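Local coordinates for protein endoglucanase A (PDB 1EDG) that hydrolyses internal beta-1,4-glucosidic bonds of cellulose, as the catalytic domain of a family 5 glycoside hydrolase built on a TIM barrel, at residues P81-P86 against T121-D126; K129-S134 against K142-S147. All coordinates share one frame; numbering follows the deposited sequence.

Contact 1 (P81-P86 against T121-D126)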
ATOM      1  N   PRO A  81      -2.411  -6.992  -2.111  1.00  9.68           N
ATOM      2  CA  PRO A  81      -3.641  -6.696  -1.373  1.00 10.02           C
ATOM      3  C   PRO A  81      -4.526  -7.944  -1.328  1.00 12.28           C
ATOM      4  O   PRO A  81      -4.749  -8.575  -2.366  1.00 12.20           O
ATOM      5  CB  PRO A  81      -4.306  -5.625  -2.240  1.00 10.71           C
ATOM      6  CG  PRO A  81      -3.169  -4.979  -2.939  1.00 12.83           C
ATOM      7  CD  PRO A  81      -2.317  -6.147  -3.316  1.00 10.42           C
ATOM      8  N   VAL A  82      -5.024  -8.306  -0.147  1.00  9.65           N
ATOM      9  CA  VAL A  82      -5.896  -9.475  -0.034  1.00 10.48           C
ATOM     10  C   VAL A  82      -7.131  -9.189   0.814  1.00 11.39           C
ATOM     11  O   VAL A  82      -7.021  -8.688   1.934  1.00 10.58           O
ATOM     12  CB  VAL A  82      -5.176 -10.699   0.591  1.00 10.71           C
ATOM     13  CG1 VAL A  82      -6.119 -11.912   0.596  1.00 11.14           C
ATOM     14  CG2 VAL A  82      -3.911 -11.041  -0.180  1.00 10.15           C
ATOM     15  N   SER A  83      -8.309  -9.444   0.252  1.00 10.26           N
ATOM     16  CA  SER A  83      -9.556  -9.276   0.993  1.00 10.16           C
ATOM     17  C   SER A  83      -9.918 -10.689   1.451  1.00 11.05           C
ATOM     18  O   SER A  83     -10.331 -11.530   0.651  1.00 11.31           O
ATOM     19  CB  SER A  83     -10.651  -8.679   0.109  1.00 10.20           C
ATOM     20  OG  SER A  83     -10.384  -7.315  -0.200  1.00 10.76           O
ATOM     21  N   TRP A  84      -9.717 -10.960   2.735  1.00  8.77           N
ATOM     22  CA  TRP A  84      -9.976 -12.284   3.289  1.00 10.18           C
ATOM     23  C   TRP A  84     -11.415 -12.603   3.682  1.00 10.66           C
ATOM     24  O   TRP A  84     -11.777 -13.781   3.759  1.00 11.74           O
ATOM     25  CB  TRP A  84      -9.100 -12.518   4.523  1.00  9.78           C
ATOM     26  CG  TRP A  84      -7.657 -12.230   4.317  1.00  9.27           C
ATOM     27  CD1 TRP A  84      -7.037 -11.014   4.438  1.00  8.95           C
ATOM     28  CD2 TRP A  84      -6.637 -13.168   3.950  1.00  9.28           C
ATOM     29  NE1 TRP A  84      -5.700 -11.142   4.166  1.00  8.54           N
ATOM     30  CE2 TRP A  84      -5.423 -12.455   3.865  1.00  8.82           C
ATOM     31  CE3 TRP A  84      -6.630 -14.548   3.686  1.00 10.32           C
ATOM     32  CZ2 TRP A  84      -4.208 -13.068   3.525  1.00  9.95           C
ATOM     33  CZ3 TRP A  84      -5.424 -15.163   3.350  1.00 12.25           C
ATOM     34  CH2 TRP A  84      -4.228 -14.421   3.273  1.00 12.33           C
ATOM     35  N   HIS A  85     -12.237 -11.584   3.918  1.00 11.65           N
ATOM     36  CA  HIS A  85     -13.614 -11.822   4.370  1.00 12.83           C
ATOM     37  C   HIS A  85     -14.493 -12.783   3.556  1.00 15.10           C
ATOM     38  O   HIS A  85     -15.313 -13.496   4.136  1.00 15.86           O
ATOM     39  CB  HIS A  85     -14.345 -10.509   4.728  1.00 12.36           C
ATOM     40  CG  HIS A  85     -14.960  -9.796   3.562  1.00 13.87           C
ATOM     41  ND1 HIS A  85     -14.349  -8.736   2.926  1.00 11.06           N
ATOM     42  CD2 HIS A  85     -16.153  -9.969   2.940  1.00 13.59           C
ATOM     43  CE1 HIS A  85     -15.136  -8.290   1.961  1.00 14.30           C
ATOM     44  NE2 HIS A  85     -16.237  -9.021   1.950  1.00 14.00           N
ATOM     45  N   PRO A  86     -14.361 -12.811   2.214  1.00 15.35           N
ATOM     46  CA  PRO A  86     -15.236 -13.770   1.529  1.00 15.38           C
ATOM     47  C   PRO A  86     -14.678 -15.199   1.541  1.00 15.84           C
ATOM     48  O   PRO A  86     -15.272 -16.110   0.959  1.00 18.82           O
ATOM     49  CB  PRO A  86     -15.344 -13.195   0.117  1.00 15.96           C
ATOM     50  CG  PRO A  86     -14.077 -12.485  -0.074  1.00 17.01           C
ATOM     51  CD  PRO A  86     -13.787 -11.845   1.255  1.00 15.41           C
ATOM     52  N   THR A 121      -4.479  -7.096   4.830  1.00  9.66           N
ATOM     53  CA  THR A 121      -5.906  -7.414   4.806  1.00  9.28           C
ATOM     54  C   THR A 121      -6.342  -6.148   4.061  1.00  8.80           C
ATOM     55  O   THR A 121      -5.821  -5.050   4.334  1.00 10.30           O
ATOM     56  CB  THR A 121      -6.615  -7.513   6.195  1.00  8.79           C
ATOM     57  OG1 THR A 121      -6.589  -6.251   6.870  1.00  9.16           O
ATOM     58  CG2 THR A 121      -5.993  -8.601   7.036  1.00  8.11           C
ATOM     59  N   HIS A 122      -7.237  -6.282   3.087  1.00  8.28           N
ATOM     60  CA  HIS A 122      -7.638  -5.134   2.294  1.00  7.04           C
ATOM     61  C   HIS A 122      -9.075  -4.672   2.495  1.00 10.18           C
ATOM     62  O   HIS A 122      -9.363  -3.977   3.471  1.00 10.23           O
ATOM     63  CB  HIS A 122      -7.323  -5.397   0.814  1.00  8.49           C
ATOM     64  CG  HIS A 122      -6.895  -4.178   0.058  1.00  8.78           C
ATOM     65  ND1 HIS A 122      -7.735  -3.489  -0.795  1.00 12.63           N
ATOM     66  CD2 HIS A 122      -5.706  -3.534   0.010  1.00  7.73           C
ATOM     67  CE1 HIS A 122      -7.078  -2.478  -1.337  1.00  8.48           C
ATOM     68  NE2 HIS A 122      -5.845  -2.487  -0.865  1.00 11.64           N
ATOM     69  N   HIS A 123      -9.983  -5.056   1.598  1.00  9.64           N
ATOM     70  CA  HIS A 123     -11.383  -4.634   1.705  1.00 11.55           C
ATOM     71  C   HIS A 123     -12.121  -5.526   2.707  1.00 12.96           C
ATOM     72  O   HIS A 123     -13.021  -6.293   2.344  1.00 13.29           O
ATOM     73  CB  HIS A 123     -12.068  -4.677   0.333  1.00 11.42           C
ATOM     74  CG  HIS A 123     -11.520  -3.688  -0.655  1.00 13.11           C
ATOM     75  ND1 HIS A 123     -11.202  -4.030  -1.955  1.00 13.13           N
ATOM     76  CD2 HIS A 123     -11.277  -2.360  -0.548  1.00 11.68           C
ATOM     77  CE1 HIS A 123     -10.794  -2.955  -2.606  1.00 11.02           C
ATOM     78  NE2 HIS A 123     -10.831  -1.928  -1.775  1.00 15.40           N
ATOM     79  N   ASP A 124     -11.708  -5.439   3.970  1.00 11.32           N
ATOM     80  CA  ASP A 124     -12.303  -6.240   5.030  1.00 10.63           C
ATOM     81  C   ASP A 124     -13.019  -5.411   6.094  1.00 10.92           C
ATOM     82  O   ASP A 124     -13.256  -5.889   7.202  1.00 10.53           O
ATOM     83  CB  ASP A 124     -11.249  -7.150   5.663  1.00 10.22           C
ATOM     84  CG  ASP A 124     -10.858  -8.311   4.759  1.00 11.41           C
ATOM     85  OD1 ASP A 124     -11.633  -8.633   3.831  1.00 11.48           O
ATOM     86  OD2 ASP A 124      -9.793  -8.922   4.990  1.00  9.18           O
ATOM     87  N   VAL A 125     -13.326  -4.159   5.764  1.00 11.45           N
ATOM     88  CA  VAL A 125     -14.053  -3.286   6.681  1.00 13.91           C
ATOM     89  C   VAL A 125     -15.519  -3.616   6.398  1.00 14.32           C
ATOM     90  O   VAL A 125     -16.080  -3.164   5.396  1.00 14.27           O
ATOM     91  CB  VAL A 125     -13.802  -1.781   6.386  1.00 14.08           C
ATOM     92  CG1 VAL A 125     -14.512  -0.911   7.431  1.00 16.05           C
ATOM     93  CG2 VAL A 125     -12.312  -1.476   6.372  1.00 14.47           C
ATOM     94  N   ASP A 126     -16.112  -4.436   7.261  1.00 13.81           N
ATOM     95  CA  ASP A 126     -17.491  -4.879   7.108  1.00 14.58           C
ATOM     96  C   ASP A 126     -17.985  -5.269   8.496  1.00 14.17           C
ATOM     97  O   ASP A 126     -17.435  -6.175   9.120  1.00 14.26           O
ATOM     98  CB  ASP A 126     -17.519  -6.107   6.191  1.00 16.80           C
ATOM     99  CG  ASP A 126     -18.925  -6.534   5.821  1.00 21.61           C
ATOM    100  OD1 ASP A 126     -19.668  -7.011   6.700  1.00 20.90           O
ATOM    101  OD2 ASP A 126     -19.293  -6.394   4.639  1.00 25.24           O
TER
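Two loops at the C-terminal ends of neighbouring barrel strands, 77-80 and 116-120, meet here on the face of the TIM barrel where family 5 enzymes carry their active site. The chains run on side by side from the strands: His122 N gives a hydrogen bond to Val82 O (2.7 Å), and His123 N bonds to Ser83 OG at 2.9 Å. Beyond them the Asp124 carboxylate takes over, gripping two consecutive backbone amides. Its OD2 receives Trp84 N through the syn lone pair, 3.0 Å away, while OD1 takes His85 N from above the carboxylate plane in a nearly straight bond (166°). OD1 is also reached on its anti side by His85 ND1, at 2.9 Å and close to the imidazole plane, with ring and carboxylate planes 78° apart. The His85 torsion (chi1 84°) places CG between backbone N and carbonyl carbon, folding the ring back so that one carboxylate oxygen serves both its amide and its ND1. His85 ND1 also lies 2.8 Å from His123 O, a weak, strongly bent bond, so Asp124 mainly fixes the ring. Nearer the strand ends Pro81 CB sits over one face of the His122 imidazole, a CH-pi contact 3.7 Å from the centroid, and Thr121 CG2 packs against Trp84 CD1. Ser83 OG and His123 ND1 both bond to Asp40 O, drawing in the loop that follows the first barrel strand. Trp84 NE1 is held by Asn120 O at the end of strand 116-120, Thr121 OG1 by Gly167 O after strand 163-166. The indole, with Val82 CG1 over one face, also touches Met100 and Trp99 of helix 97-111 and Ile152 and Tyr144 of helix 138-155, where Tyr144 OH is also hydrogen-bonded to Asp124 OD2.

Contact 2 (K129-S134 against K142-S147)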
ATOM      1  N   LYS A 129     -19.095  -9.369   8.403  1.00 16.95           N
ATOM      2  CA  LYS A 129     -18.062 -10.315   8.004  1.00 16.98           C
ATOM      3  C   LYS A 129     -16.613 -10.004   8.375  1.00 16.19           C
ATOM      4  O   LYS A 129     -15.791 -10.917   8.420  1.00 16.44           O
ATOM      5  CB  LYS A 129     -18.164 -10.556   6.498  1.00 18.98           C
ATOM      6  CG  LYS A 129     -19.390 -11.363   6.078  1.00 23.23           C
ATOM      7  CD  LYS A 129     -19.543 -11.376   4.562  1.00 26.67           C
ATOM      8  CE  LYS A 129     -20.462 -12.495   4.094  1.00 28.84           C
ATOM      9  NZ  LYS A 129     -19.889 -13.844   4.393  1.00 31.97           N
ATOM     10  N   GLY A 130     -16.289  -8.736   8.613  1.00 14.43           N
ATOM     11  CA  GLY A 130     -14.920  -8.385   8.955  1.00 15.13           C
ATOM     12  C   GLY A 130     -14.829  -7.523  10.199  1.00 14.89           C
ATOM     13  O   GLY A 130     -15.401  -7.868  11.234  1.00 15.05           O
ATOM     14  N   TYR A 131     -14.114  -6.407  10.105  1.00 12.75           N
ATOM     15  CA  TYR A 131     -13.966  -5.495  11.239  1.00 12.30           C
ATOM     16  C   TYR A 131     -14.557  -4.135  10.871  1.00 12.07           C
ATOM     17  O   TYR A 131     -14.811  -3.860   9.699  1.00 13.61           O
ATOM     18  CB  TYR A 131     -12.482  -5.358  11.650  1.00 11.37           C
ATOM     19  CG  TYR A 131     -11.597  -4.589  10.681  1.00 11.75           C
ATOM     20  CD1 TYR A 131     -10.983  -5.229   9.604  1.00 12.55           C
ATOM     21  CD2 TYR A 131     -11.397  -3.220  10.827  1.00 11.19           C
ATOM     22  CE1 TYR A 131     -10.193  -4.517   8.694  1.00 12.29           C
ATOM     23  CE2 TYR A 131     -10.613  -2.501   9.923  1.00 13.44           C
ATOM     24  CZ  TYR A 131     -10.018  -3.158   8.858  1.00 12.38           C
ATOM     25  OH  TYR A 131      -9.269  -2.442   7.952  1.00 12.13           O
ATOM     26  N   PHE A 132     -14.837  -3.313  11.876  1.00 11.71           N
ATOM     27  CA  PHE A 132     -15.374  -1.971  11.665  1.00 12.20           C
ATOM     28  C   PHE A 132     -14.831  -1.186  12.850  1.00 13.11           C
ATOM     29  O   PHE A 132     -15.104  -1.519  14.004  1.00 11.96           O
ATOM     30  CB  PHE A 132     -16.908  -1.963  11.657  1.00 12.66           C
ATOM     31  CG  PHE A 132     -17.496  -0.691  11.117  1.00 13.18           C
ATOM     32  CD1 PHE A 132     -17.678  -0.520   9.747  1.00 13.92           C
ATOM     33  CD2 PHE A 132     -17.840   0.354  11.970  1.00 14.38           C
ATOM     34  CE1 PHE A 132     -18.192   0.678   9.234  1.00 13.84           C
ATOM     35  CE2 PHE A 132     -18.355   1.556  11.463  1.00 13.55           C
ATOM     36  CZ  PHE A 132     -18.529   1.716  10.096  1.00 12.90           C
ATOM     37  N   PRO A 133     -14.014  -0.157  12.577  1.00 14.13           N
ATOM     38  CA  PRO A 133     -13.386   0.691  13.595  1.00 15.08           C
ATOM     39  C   PRO A 133     -14.258   1.674  14.381  1.00 15.81           C
ATOM     40  O   PRO A 133     -14.151   2.886  14.200  1.00 15.58           O
ATOM     41  CB  PRO A 133     -12.298   1.409  12.799  1.00 13.84           C
ATOM     42  CG  PRO A 133     -12.965   1.633  11.491  1.00 13.67           C
ATOM     43  CD  PRO A 133     -13.634   0.291  11.222  1.00 14.07           C
ATOM     44  N   SER A 134     -15.123   1.141  15.238  1.00 16.82           N
ATOM     45  CA  SER A 134     -15.971   1.961  16.104  1.00 18.38           C
ATOM     46  C   SER A 134     -16.192   1.122  17.358  1.00 17.55           C
ATOM     47  O   SER A 134     -16.139  -0.112  17.302  1.00 15.40           O
ATOM     48  CB  SER A 134     -17.296   2.345  15.430  1.00 18.88           C
ATOM     49  OG  SER A 134     -18.218   1.271  15.399  1.00 23.00           O
ATOM     50  N   LYS A 142     -11.900  -7.170  17.014  1.00 11.98           N
ATOM     51  CA  LYS A 142     -10.731  -7.769  17.650  1.00 13.09           C
ATOM     52  C   LYS A 142     -10.633  -9.240  17.298  1.00 12.37           C
ATOM     53  O   LYS A 142      -9.545  -9.746  17.021  1.00 11.48           O
ATOM     54  CB  LYS A 142     -10.807  -7.631  19.169  1.00 15.89           C
ATOM     55  CG  LYS A 142     -10.492  -6.249  19.695  1.00 21.31           C
ATOM     56  CD  LYS A 142     -10.796  -6.172  21.187  1.00 24.37           C
ATOM     57  CE  LYS A 142      -9.819  -5.266  21.903  1.00 27.80           C
ATOM     58  NZ  LYS A 142      -8.489  -5.931  22.029  1.00 28.77           N
ATOM     59  N   LYS A 143     -11.769  -9.936  17.313  1.00 12.36           N
ATOM     60  CA  LYS A 143     -11.770 -11.360  16.995  1.00 11.92           C
ATOM     61  C   LYS A 143     -11.320 -11.588  15.559  1.00 10.32           C
ATOM     62  O   LYS A 143     -10.539 -12.503  15.289  1.00 11.59           O
ATOM     63  CB  LYS A 143     -13.150 -11.978  17.218  0.70 13.11           C
ATOM     64  CG  LYS A 143     -13.692 -11.769  18.616  0.70 19.66           C
ATOM     65  CD  LYS A 143     -12.655 -12.108  19.686  0.70 22.56           C
ATOM     66  CE  LYS A 143     -13.069 -11.592  21.070  0.70 24.61           C
ATOM     67  NZ  LYS A 143     -13.168 -10.096  21.163  0.70 21.93           N
ATOM     68  N   TYR A 144     -11.785 -10.738  14.649  1.00  9.67           N
ATOM     69  CA  TYR A 144     -11.421 -10.861  13.240  1.00 10.69           C
ATOM     70  C   TYR A 144      -9.914 -10.673  13.026  1.00  9.85           C
ATOM     71  O   TYR A 144      -9.233 -11.549  12.480  1.00  9.08           O
ATOM     72  CB  TYR A 144     -12.201  -9.851  12.388  1.00 10.98           C
ATOM     73  CG  TYR A 144     -11.924  -9.986  10.902  1.00 13.16           C
ATOM     74  CD1 TYR A 144     -12.500 -11.020  10.163  1.00 13.55           C
ATOM     75  CD2 TYR A 144     -11.034  -9.124  10.251  1.00 13.66           C
ATOM     76  CE1 TYR A 144     -12.196 -11.205   8.816  1.00 13.78           C
ATOM     77  CE2 TYR A 144     -10.720  -9.301   8.900  1.00 14.76           C
ATOM     78  CZ  TYR A 144     -11.306 -10.347   8.193  1.00 14.48           C
ATOM     79  OH  TYR A 144     -10.998 -10.556   6.869  1.00 15.04           O
ATOM     80  N   ILE A 145      -9.400  -9.534  13.485  1.00 11.33           N
ATOM     81  CA  ILE A 145      -7.984  -9.200  13.345  1.00 11.57           C
ATOM     82  C   ILE A 145      -7.056 -10.242  13.980  1.00 11.20           C
ATOM     83  O   ILE A 145      -6.090 -10.685  13.355  1.00 11.84           O
ATOM     84  CB  ILE A 145      -7.693  -7.769  13.922  1.00 12.74           C
ATOM     85  CG1 ILE A 145      -8.314  -6.690  13.027  1.00 12.94           C
ATOM     86  CG2 ILE A 145      -6.187  -7.531  14.082  1.00 13.06           C
ATOM     87  CD1 ILE A 145      -7.719  -6.595  11.614  1.00 12.76           C
ATOM     88  N   THR A 146      -7.358 -10.657  15.204  1.00 10.23           N
ATOM     89  CA  THR A 146      -6.524 -11.638  15.886  1.00 11.70           C
ATOM     90  C   THR A 146      -6.586 -13.044  15.270  1.00 11.03           C
ATOM     91  O   THR A 146      -5.555 -13.717  15.151  1.00 10.00           O
ATOM     92  CB  THR A 146      -6.846 -11.706  17.399  1.00 13.55           C
ATOM     93  OG1 THR A 146      -8.225 -12.049  17.585  1.00 17.67           O
ATOM     94  CG2 THR A 146      -6.580 -10.369  18.058  1.00 14.32           C
ATOM     95  N   SER A 147      -7.777 -13.483  14.860  1.00 10.87           N
ATOM     96  CA  SER A 147      -7.935 -14.814  14.262  1.00 11.37           C
ATOM     97  C   SER A 147      -7.244 -14.912  12.905  1.00  8.89           C
ATOM     98  O   SER A 147      -6.490 -15.846  12.636  1.00 10.51           O
ATOM     99  CB  SER A 147      -9.418 -15.152  14.089  1.00 12.94           C
ATOM    100  OG  SER A 147     -10.101 -15.112  15.328  1.00 18.77           O
TER
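A classic beta bulge, Gly130 and Tyr131 both facing Asp126, lies where the loop after barrel strand 116-120 packs on helix 138-155. Gly130 CA sits over the Tyr144 ring, 3.8 Å from its centroid and only 11° off the ring normal, a CH-pi contact over the middle of the face. Tyr144 reaches the loop because its CG is anti to the backbone N (chi1 -177°), which carries the ring away from the helix. Lys129 O approaches the ring obliquely, 3.6 Å from Tyr144 CE1. Tyr131 adds an apolar contact, its CD1 lying 3.9 Å from Tyr144 CD2, which is near the plane of the Tyr131 ring and at its edge. The tip of Ile145 joins in, CD1 to Tyr131 CD1 at 4.1 Å. No hydrogen bond crosses between 129-134 and 142-147, so packing alone joins them directly; close by, Phe132 N bonds to Ser141 OG on the helix. On helix 138-155, Ile145 also touches Phe203 of the neighbouring helix 187-209, to which Lys142 is tied by a salt bridge with Asp202, while Tyr93 meets the Tyr144 ring edge-to-face.

How the contacts relate
The centres of the two contacts lie 11 Å apart, and Tyr144 joins them: its OH is 2.8 Å from Asp124 OD2, a probable hydrogen bond. The helix of contact 2 thus gives the carboxylate of contact 1 a probable further hydrogen-bond partner. Tyr144 OH also lies 3.4 Å from His85 N, as packing. A second probable hydrogen bond runs through the backbone, Asp126 N to Tyr131 O at 2.8 Å, where the loop leaving 121-126 folds back on 129-134. Contact 1 borders the catalytic end of the barrel expected for family 5; contact 2 is centred about 20 Å from the chain's centre and contact 1 about 14 Å, on the same side.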